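Local coordinates for Blr3880 protein (Bradyrhizobium japonicum, PDB 2OOD) that probably catalyses the zinc-dependent hydrolytic deamination of guanine to xanthine and ammonia in purine breakdown, at residues Glu26-Gln34 and Gly430-Ala438; Ser334-Lys344 and Phe442-Val453. All coordinates share one frame; numbering follows the deposited sequence.

Interaction 1: residues Glu26-Gln34 and Gly430-Ala438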
loop_
_atom_site.group_PDB
_atom_site.type_symbol
_atom_site.label_atom_id
_atom_site.label_comp_id
_atom_site.label_asym_id
_atom_site.label_seq_id
_atom_site.Cartn_x
_atom_site.Cartn_y
_atom_site.Cartn_z
ATOM N N GLU A 26 -0.812 7.647 25.226
ATOM C CA GLU A 26 0.302 6.923 24.637
ATOM C C GLU A 26 1.634 7.653 24.691
ATOM O O GLU A 26 2.684 7.012 24.672
ATOM C CB GLU A 26 -0.039 6.559 23.198
ATOM C CG GLU A 26 -1.441 6.008 23.048
ATOM C CD GLU A 26 -1.653 5.312 21.720
ATOM O OE1 GLU A 26 -1.136 4.189 21.550
ATOM O OE2 GLU A 26 -2.328 5.886 20.839
ATOM N N GLN A 27 1.595 8.983 24.772
ATOM C CA GLN A 27 2.815 9.792 24.835
ATOM C C GLN A 27 3.740 9.263 25.927
ATOM O O GLN A 27 4.958 9.309 25.801
ATOM C CB GLN A 27 2.487 11.251 25.147
ATOM C CG GLN A 27 1.463 11.897 24.225
ATOM C CD GLN A 27 0.021 11.429 24.486
ATOM O OE1 GLN A 27 -0.446 10.410 23.943
ATOM N NE2 GLN A 27 -0.689 12.182 25.333
ATOM N N ALA A 28 3.137 8.764 26.997
ATOM C CA ALA A 28 3.866 8.230 28.131
ATOM C C ALA A 28 4.738 7.035 27.780
ATOM O O ALA A 28 5.619 6.660 28.557
ATOM C CB ALA A 28 2.887 7.840 29.224
ATOM N N ALA A 29 4.497 6.419 26.630
ATOM C CA ALA A 29 5.293 5.260 26.244
ATOM C C ALA A 29 6.481 5.700 25.401
ATOM O O ALA A 29 7.455 4.962 25.253
ATOM C CB ALA A 29 4.431 4.255 25.475
ATOM N N ALA A 30 6.396 6.915 24.864
ATOM C CA ALA A 30 7.447 7.473 24.022
ATOM C C ALA A 30 8.448 8.332 24.799
ATOM O O ALA A 30 8.194 8.747 25.932
ATOM C CB ALA A 30 6.823 8.295 22.899
ATOM N N ARG A 31 9.588 8.585 24.166
ATOM C CA ARG A 31 10.659 9.393 24.742
ATOM C C ARG A 31 11.137 10.312 23.626
ATOM O O ARG A 31 11.617 9.855 22.593
ATOM C CB ARG A 31 11.807 8.498 25.210
ATOM C CG ARG A 31 12.971 9.243 25.810
ATOM C CD ARG A 31 14.225 8.392 25.742
ATOM N NE ARG A 31 14.365 7.437 26.839
ATOM C CZ ARG A 31 15.042 6.296 26.746
ATOM N NH1 ARG A 31 15.628 5.960 25.607
ATOM N NH2 ARG A 31 15.155 5.496 27.793
ATOM N N PHE A 32 11.002 11.610 23.832
ATOM C CA PHE A 32 11.395 12.564 22.813
ATOM C C PHE A 32 12.462 13.557 23.261
ATOM O O PHE A 32 12.397 14.100 24.363
ATOM C CB PHE A 32 10.161 13.328 22.353
ATOM C CG PHE A 32 10.454 14.437 21.400
ATOM C CD1 PHE A 32 10.825 14.163 20.092
ATOM C CD2 PHE A 32 10.322 15.759 21.799
ATOM C CE1 PHE A 32 11.058 15.199 19.180
ATOM C CE2 PHE A 32 10.550 16.806 20.904
ATOM C CZ PHE A 32 10.917 16.524 19.590
ATOM N N HIS A 33 13.445 13.783 22.394
ATOM C CA HIS A 33 14.524 14.734 22.645
ATOM C C HIS A 33 14.635 15.591 21.400
ATOM O O HIS A 33 15.102 15.112 20.373
ATOM C CB HIS A 33 15.854 14.010 22.866
ATOM C CG HIS A 33 15.992 13.398 24.223
ATOM N ND1 HIS A 33 15.930 14.141 25.381
ATOM C CD2 HIS A 33 16.181 12.113 24.610
ATOM C CE1 HIS A 33 16.073 13.341 26.423
ATOM N NE2 HIS A 33 16.226 12.105 25.982
ATOM N N GLN A 34 14.194 16.845 21.471
ATOM C CA GLN A 34 14.283 17.720 20.308
ATOM C C GLN A 34 15.742 17.905 19.905
ATOM O O GLN A 34 16.059 17.989 18.716
ATOM C CB GLN A 34 13.674 19.086 20.588
ATOM C CG GLN A 34 13.739 19.991 19.375
ATOM C CD GLN A 34 13.147 21.367 19.625
ATOM O OE1 GLN A 34 12.017 21.503 20.115
ATOM N NE2 GLN A 34 13.907 22.402 19.278
ATOM N N GLY A 430 10.592 21.657 11.854
ATOM C CA GLY A 430 10.983 20.768 12.952
ATOM C C GLY A 430 10.075 20.492 14.150
ATOM O O GLY A 430 9.587 21.426 14.787
ATOM N N PRO A 431 9.847 19.209 14.503
ATOM C CA PRO A 431 8.991 18.828 15.638
ATOM C C PRO A 431 9.551 19.335 16.979
ATOM O O PRO A 431 10.711 19.084 17.312
ATOM C CB PRO A 431 8.966 17.302 15.549
ATOM C CG PRO A 431 10.324 16.992 15.057
ATOM C CD PRO A 431 10.503 18.016 13.941
ATOM N N ARG A 432 8.711 20.031 17.741
ATOM C CA ARG A 432 9.113 20.613 19.022
ATOM C C ARG A 432 8.654 19.852 20.263
ATOM O O ARG A 432 9.139 20.115 21.367
ATOM C CB ARG A 432 8.617 22.059 19.085
ATOM C CG ARG A 432 9.076 22.875 17.882
ATOM C CD ARG A 432 8.201 24.078 17.632
ATOM N NE ARG A 432 6.806 23.700 17.439
ATOM C CZ ARG A 432 5.842 24.557 17.116
ATOM N NH1 ARG A 432 6.127 25.843 16.947
ATOM N NH2 ARG A 432 4.592 24.135 16.976
ATOM N N THR A 433 7.726 18.913 20.084
ATOM C CA THR A 433 7.206 18.117 21.198
ATOM C C THR A 433 6.972 16.676 20.765
ATOM O O THR A 433 6.848 16.398 19.572
ATOM C CB THR A 433 5.868 18.665 21.692
ATOM O OG1 THR A 433 4.901 18.539 20.647
ATOM C CG2 THR A 433 5.989 20.125 22.062
ATOM N N VAL A 434 6.898 15.763 21.730
ATOM C CA VAL A 434 6.671 14.360 21.416
ATOM C C VAL A 434 5.419 14.163 20.553
ATOM O O VAL A 434 5.382 13.274 19.706
ATOM C CB VAL A 434 6.529 13.513 22.689
ATOM C CG1 VAL A 434 5.333 13.972 23.485
ATOM C CG2 VAL A 434 6.397 12.055 22.318
ATOM N N ASP A 435 4.401 14.994 20.764
ATOM C CA ASP A 435 3.165 14.895 19.990
ATOM C C ASP A 435 3.400 15.313 18.540
ATOM O O ASP A 435 2.878 14.682 17.614
ATOM C CB ASP A 435 2.072 15.788 20.587
ATOM C CG ASP A 435 1.868 15.551 22.078
ATOM O OD1 ASP A 435 1.351 14.460 22.458
ATOM O OD2 ASP A 435 2.238 16.461 22.872
ATOM N N GLU A 436 4.164 16.380 18.332
ATOM C CA GLU A 436 4.419 16.823 16.973
ATOM C C GLU A 436 5.273 15.778 16.272
ATOM O O GLU A 436 5.103 15.531 15.084
ATOM C CB GLU A 436 5.129 18.181 16.950
ATOM C CG GLU A 436 4.348 19.308 17.607
ATOM C CD GLU A 436 4.927 20.684 17.309
ATOM O OE1 GLU A 436 6.153 20.876 17.493
ATOM O OE2 GLU A 436 4.155 21.577 16.897
ATOM N N ALA A 437 6.180 15.153 17.015
ATOM C CA ALA A 437 7.046 14.135 16.441
ATOM C C ALA A 437 6.195 12.944 16.010
ATOM O O ALA A 437 6.301 12.467 14.881
ATOM C CB ALA A 437 8.097 13.701 17.458
ATOM N N ALA A 438 5.345 12.472 16.914
ATOM C CA ALA A 438 4.473 11.340 16.620
ATOM C C ALA A 438 3.602 11.679 15.418
ATOM O O ALA A 438 3.379 10.862 14.529
ATOM C CB ALA A 438 3.603 11.028 17.829
#

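Interaction 2: residues Ser334-Lys344 and Phe442-Val453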
loop_
_atom_site.group_PDB
_atom_site.type_symbol
_atom_site.label_atom_id
_atom_site.label_comp_id
_atom_site.label_asym_id
_atom_site.label_seq_id
_atom_site.Cartn_x
_atom_site.Cartn_y
_atom_site.Cartn_z
ATOM N N SER A 334 10.387 -2.335 2.970
ATOM C CA SER A 334 10.421 -1.438 4.115
ATOM C C SER A 334 9.348 -1.647 5.177
ATOM O O SER A 334 8.195 -1.926 4.861
ATOM C CB SER A 334 10.354 0.004 3.629
ATOM O OG SER A 334 10.524 0.893 4.714
HETATM N N MSE A 335 9.733 -1.498 6.441
HETATM C CA MSE A 335 8.792 -1.633 7.543
HETATM C C MSE A 335 7.835 -0.444 7.543
HETATM O O MSE A 335 6.773 -0.486 8.163
HETATM C CB MSE A 335 9.525 -1.698 8.880
HETATM C CG MSE A 335 10.341 -2.954 9.062
HETATM SE SE MSE A 335 9.296 -4.561 8.705
HETATM C CE MSE A 335 8.066 -4.457 10.220
ATOM N N ILE A 336 8.215 0.621 6.846
ATOM C CA ILE A 336 7.370 1.796 6.753
ATOM C C ILE A 336 6.178 1.442 5.867
ATOM O O ILE A 336 5.052 1.851 6.139
ATOM C CB ILE A 336 8.143 2.978 6.141
ATOM C CG1 ILE A 336 9.278 3.378 7.074
ATOM C CG2 ILE A 336 7.228 4.163 5.923
ATOM C CD1 ILE A 336 10.143 4.458 6.507
ATOM N N SER A 337 6.433 0.672 4.811
ATOM C CA SER A 337 5.382 0.247 3.895
ATOM C C SER A 337 4.503 -0.782 4.582
ATOM O O SER A 337 3.308 -0.871 4.307
ATOM C CB SER A 337 5.984 -0.370 2.636
ATOM O OG SER A 337 6.700 0.593 1.887
ATOM N N VAL A 338 5.107 -1.565 5.470
ATOM C CA VAL A 338 4.383 -2.582 6.220
ATOM C C VAL A 338 3.390 -1.904 7.159
ATOM O O VAL A 338 2.268 -2.383 7.325
ATOM C CB VAL A 338 5.344 -3.459 7.062
ATOM C CG1 VAL A 338 4.558 -4.292 8.056
ATOM C CG2 VAL A 338 6.152 -4.361 6.151
ATOM N N LEU A 339 3.805 -0.790 7.764
ATOM C CA LEU A 339 2.944 -0.050 8.681
ATOM C C LEU A 339 1.753 0.551 7.949
ATOM O O LEU A 339 0.674 0.687 8.525
ATOM C CB LEU A 339 3.734 1.050 9.406
ATOM C CG LEU A 339 4.704 0.552 10.491
ATOM C CD1 LEU A 339 5.571 1.693 11.000
ATOM C CD2 LEU A 339 3.913 -0.080 11.627
ATOM N N ASP A 340 1.946 0.903 6.681
ATOM C CA ASP A 340 0.873 1.468 5.867
ATOM C C ASP A 340 -0.263 0.447 5.751
ATOM O O ASP A 340 -1.420 0.762 6.017
ATOM C CB ASP A 340 1.402 1.840 4.477
ATOM C CG ASP A 340 0.289 2.098 3.473
ATOM O OD1 ASP A 340 -0.699 2.764 3.826
ATOM O OD2 ASP A 340 0.404 1.646 2.318
ATOM N N ASP A 341 0.072 -0.778 5.359
ATOM C CA ASP A 341 -0.931 -1.824 5.231
ATOM C C ASP A 341 -1.389 -2.309 6.601
ATOM O O ASP A 341 -2.526 -2.749 6.748
ATOM C CB ASP A 341 -0.390 -3.006 4.422
ATOM C CG ASP A 341 -0.376 -2.738 2.925
ATOM O OD1 ASP A 341 -0.861 -1.667 2.489
ATOM O OD2 ASP A 341 0.117 -3.609 2.178
ATOM N N ALA A 342 -0.518 -2.224 7.603
ATOM C CA ALA A 342 -0.877 -2.658 8.953
ATOM C C ALA A 342 -2.035 -1.810 9.480
ATOM O O ALA A 342 -2.989 -2.323 10.063
ATOM C CB ALA A 342 0.323 -2.541 9.879
ATOM N N TYR A 343 -1.938 -0.505 9.269
ATOM C CA TYR A 343 -2.976 0.420 9.696
ATOM C C TYR A 343 -4.274 0.119 8.937
ATOM O O TYR A 343 -5.353 0.104 9.516
ATOM C CB TYR A 343 -2.518 1.857 9.417
ATOM C CG TYR A 343 -3.547 2.919 9.703
ATOM C CD1 TYR A 343 -3.737 3.410 10.987
ATOM C CD2 TYR A 343 -4.348 3.421 8.689
ATOM C CE1 TYR A 343 -4.709 4.385 11.257
ATOM C CE2 TYR A 343 -5.316 4.389 8.943
ATOM C CZ TYR A 343 -5.493 4.869 10.227
ATOM O OH TYR A 343 -6.453 5.834 10.466
ATOM N N LYS A 344 -4.163 -0.127 7.637
ATOM C CA LYS A 344 -5.328 -0.423 6.819
ATOM C C LYS A 344 -6.064 -1.674 7.287
ATOM O O LYS A 344 -7.291 -1.684 7.358
ATOM C CB LYS A 344 -4.909 -0.551 5.354
ATOM C CG LYS A 344 -4.478 0.783 4.781
ATOM C CD LYS A 344 -3.947 0.709 3.371
ATOM C CE LYS A 344 -3.625 2.116 2.891
ATOM N NZ LYS A 344 -2.857 2.164 1.623
ATOM N N PHE A 442 3.440 9.608 11.766
ATOM C CA PHE A 442 2.267 8.992 11.179
ATOM C C PHE A 442 2.219 9.378 9.705
ATOM O O PHE A 442 1.719 8.626 8.874
ATOM C CB PHE A 442 0.980 9.458 11.860
ATOM C CG PHE A 442 -0.231 8.660 11.455
ATOM C CD1 PHE A 442 -0.399 7.345 11.898
ATOM C CD2 PHE A 442 -1.175 9.189 10.580
ATOM C CE1 PHE A 442 -1.488 6.574 11.470
ATOM C CE2 PHE A 442 -2.265 8.416 10.151
ATOM C CZ PHE A 442 -2.413 7.114 10.598
ATOM N N ALA A 443 2.728 10.561 9.382
ATOM C CA ALA A 443 2.746 11.007 7.999
ATOM C C ALA A 443 3.823 10.227 7.245
ATOM O O ALA A 443 3.708 10.007 6.044
ATOM C CB ALA A 443 3.023 12.491 7.932
ATOM N N VAL A 444 4.879 9.819 7.946
ATOM C CA VAL A 444 5.937 9.040 7.318
ATOM C C VAL A 444 5.330 7.709 6.891
ATOM O O VAL A 444 5.511 7.268 5.758
ATOM C CB VAL A 444 7.093 8.769 8.292
ATOM C CG1 VAL A 444 7.945 7.633 7.782
ATOM C CG2 VAL A 444 7.936 10.013 8.442
HETATM N N MSE A 445 4.598 7.090 7.816
HETATM C CA MSE A 445 3.920 5.810 7.600
HETATM C C MSE A 445 2.916 5.813 6.452
HETATM O O MSE A 445 3.001 5.000 5.532
HETATM C CB MSE A 445 3.124 5.402 8.841
HETATM C CG MSE A 445 3.877 4.842 10.017
HETATM SE SE MSE A 445 2.591 4.612 11.492
HETATM C CE MSE A 445 3.740 3.715 12.790
HETATM N N MSE A 446 1.950 6.726 6.533
HETATM C CA MSE A 446 0.863 6.804 5.565
HETATM C C MSE A 446 1.034 7.650 4.308
HETATM O O MSE A 446 0.491 7.299 3.263
HETATM C CB MSE A 446 -0.415 7.253 6.279
HETATM C CG MSE A 446 -0.679 6.566 7.608
HETATM SE SE MSE A 446 -0.696 4.611 7.521
HETATM C CE MSE A 446 -2.128 4.372 6.208
ATOM N N VAL A 447 1.755 8.765 4.386
ATOM C CA VAL A 447 1.922 9.599 3.201
ATOM C C VAL A 447 3.253 9.385 2.493
ATOM O O VAL A 447 3.370 9.660 1.299
ATOM C CB VAL A 447 1.770 11.091 3.537
ATOM C CG1 VAL A 447 1.738 11.905 2.267
ATOM C CG2 VAL A 447 0.505 11.311 4.323
ATOM N N GLY A 448 4.248 8.888 3.226
ATOM C CA GLY A 448 5.554 8.642 2.635
ATOM C C GLY A 448 5.855 7.166 2.429
ATOM O O GLY A 448 4.949 6.333 2.465
ATOM N N ASP A 449 7.125 6.852 2.184
ATOM C CA ASP A 449 7.592 5.477 1.993
ATOM C C ASP A 449 9.083 5.370 2.322
ATOM O O ASP A 449 9.558 6.086 3.205
ATOM C CB ASP A 449 7.306 4.973 0.570
ATOM C CG ASP A 449 7.653 5.986 -0.501
ATOM O OD1 ASP A 449 8.716 6.624 -0.384
ATOM O OD2 ASP A 449 6.869 6.130 -1.469
ATOM N N ASP A 450 9.839 4.505 1.644
ATOM C CA ASP A 450 11.252 4.398 2.001
ATOM C C ASP A 450 12.086 5.638 1.679
ATOM O O ASP A 450 13.216 5.762 2.155
ATOM C CB ASP A 450 11.908 3.126 1.416
ATOM C CG ASP A 450 12.038 3.143 -0.098
ATOM O OD1 ASP A 450 12.528 4.139 -0.672
ATOM O OD2 ASP A 450 11.669 2.128 -0.719
ATOM N N ARG A 451 11.529 6.567 0.902
ATOM C CA ARG A 451 12.247 7.793 0.574
ATOM C C ARG A 451 12.446 8.587 1.873
ATOM O O ARG A 451 13.182 9.570 1.906
ATOM C CB ARG A 451 11.469 8.642 -0.450
ATOM C CG ARG A 451 10.910 7.857 -1.618
ATOM C CD ARG A 451 10.986 8.594 -2.946
ATOM N NE ARG A 451 9.735 9.151 -3.481
ATOM C CZ ARG A 451 8.563 8.523 -3.542
ATOM N NH1 ARG A 451 8.423 7.296 -3.081
ATOM N NH2 ARG A 451 7.528 9.106 -4.121
ATOM N N CYS A 452 11.789 8.154 2.944
ATOM C CA CYS A 452 11.909 8.824 4.233
ATOM C C CYS A 452 13.121 8.328 5.010
ATOM O O CYS A 452 13.499 8.906 6.030
ATOM C CB CYS A 452 10.643 8.616 5.062
ATOM S SG CYS A 452 9.230 9.519 4.425
ATOM N N VAL A 453 13.724 7.250 4.526
ATOM C CA VAL A 453 14.903 6.694 5.167
ATOM C C VAL A 453 16.111 7.396 4.561
ATOM O O VAL A 453 16.493 7.126 3.421
ATOM C CB VAL A 453 15.001 5.181 4.922
ATOM C CG1 VAL A 453 16.260 4.616 5.565
ATOM C CG2 VAL A 453 13.776 4.507 5.477
#

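Interaction 1: residues Glu26-Gln34 and Gly430-Ala438
Gln27, in a short 3-10 turn, brings its CG methylene to within 3.1 Å of Asp435 OD1. The two side chains pass at a slant, amide and carboxylate planes 56° apart, and no hydrogen bond joins them. Where strand 30-33 begins, Ala30 CB lies 3.8 Å from Val434 CG2, a small apolar touch beside the first turn of helix 434-447. Phe32 carries the contact. With CG anti to the backbone N (chi1 174°), its ring lies against the start of the helix. One face takes the carbonyl carbon of Thr433, while the rim near the ring plane meets Pro431 O, 3.4 Å from Phe32 CZ. Val434 CB touches Phe32 CB at 3.7 Å, and Ala437 CB approaches Phe32 CE1 obliquely. The helix start beside this ring is capped by Thr433 OG1, which accepts from Glu436 N. Gln34 closes the walk: its extended chain runs along the loop, and Gln34 OE1 comes 3.2 Å from Arg432 CA. Arg432 turns its guanidinium to Glu436 instead, with NE and NH2 gripping one carboxylate oxygen each, side-on. The whole is a near-perpendicular strand-on-helix packing, at 103°, without a hydrogen bond between the segments. Strand 30-33 pairs antiparallel with strand 11-15, whose Phe13 touches Ala30, Val434 and Ala437, and Tyr375 of helix 374-380 closes in on Gln27, Asp435 and Ala438.

Interaction 2: residues Ser334-Lys344 and Phe442-Val453
Ile336 packs against Val444 and Tyr343 against Phe442 where two helices of the TIM-barrel amidohydrolase fold cross: helix 335-352, the one after barrel strand 320-323, and the end of helix 434-447. The axes cross at -82° and come within 8.0 Å; the contact is made by interlocking side chains, without a hydrogen bond between the segments. Ile336 is the bump at the N-terminal end of its helix. Its CG2 branch settles against Val444, while CD1, at the end of the other, extended branch, also touches Val444 CG1 and reaches on into a hollow formed by Asp449 O, Cys452 CB and Val453 CG2, the last 3.8 Å from Ile336 CD1. Two residues earlier, at the N-cap of the helix, Ser334 rests CB to CB on Asp450. One turn on from Ile336, the CE end of the extended selenomethionine Met445 rests against both Leu339 methyls, nearer CD1, with Met445 CG also against CD1. Selenomethionine Met446 is bent, at both chi2 and chi3, where Met445 is straight, and its CE fills the gap between Asp340 and Tyr343, 3.5 Å from Tyr343 CD2. This is an oblique Met-aromatic contact, Met446 SE 4.6 Å from the Tyr343 ring centroid. Beside Met446 CE, the Asp340 carboxylate has Asn331 of the second subunit as a polar partner, and a weak salt bridge to Lys344, which also pairs with Asp341 of that subunit. At the far end Phe442 stands T-shaped to Tyr343, edge to face, ring planes 75° apart and centroids 5.2 Å apart. The point of closest touch is Phe442 CZ, over one Tyr343 face toward its rim, 3.6 Å from Tyr343 CE1.

Overall arrangement
Both interactions draw on helix 434-447, interaction 1 at its first turn and interaction 2 at its last turns and the chain beyond, with centres about 18 Å apart. Along the chain the segments alternate: 26-34, 334-344, 430-438, then 442-453. The one helix therefore joins strand 30-33, from the N-terminal part of the chain, to helix 335-352 of the TIM barrel. Interaction 1 lies at the surface, its centre about 23 Å from the chain centre, and touches no other subunit; interaction 2 is buried, its centre about 14 Å from it, and borders the second subunit. Both lie away from the zinc and guanine sites.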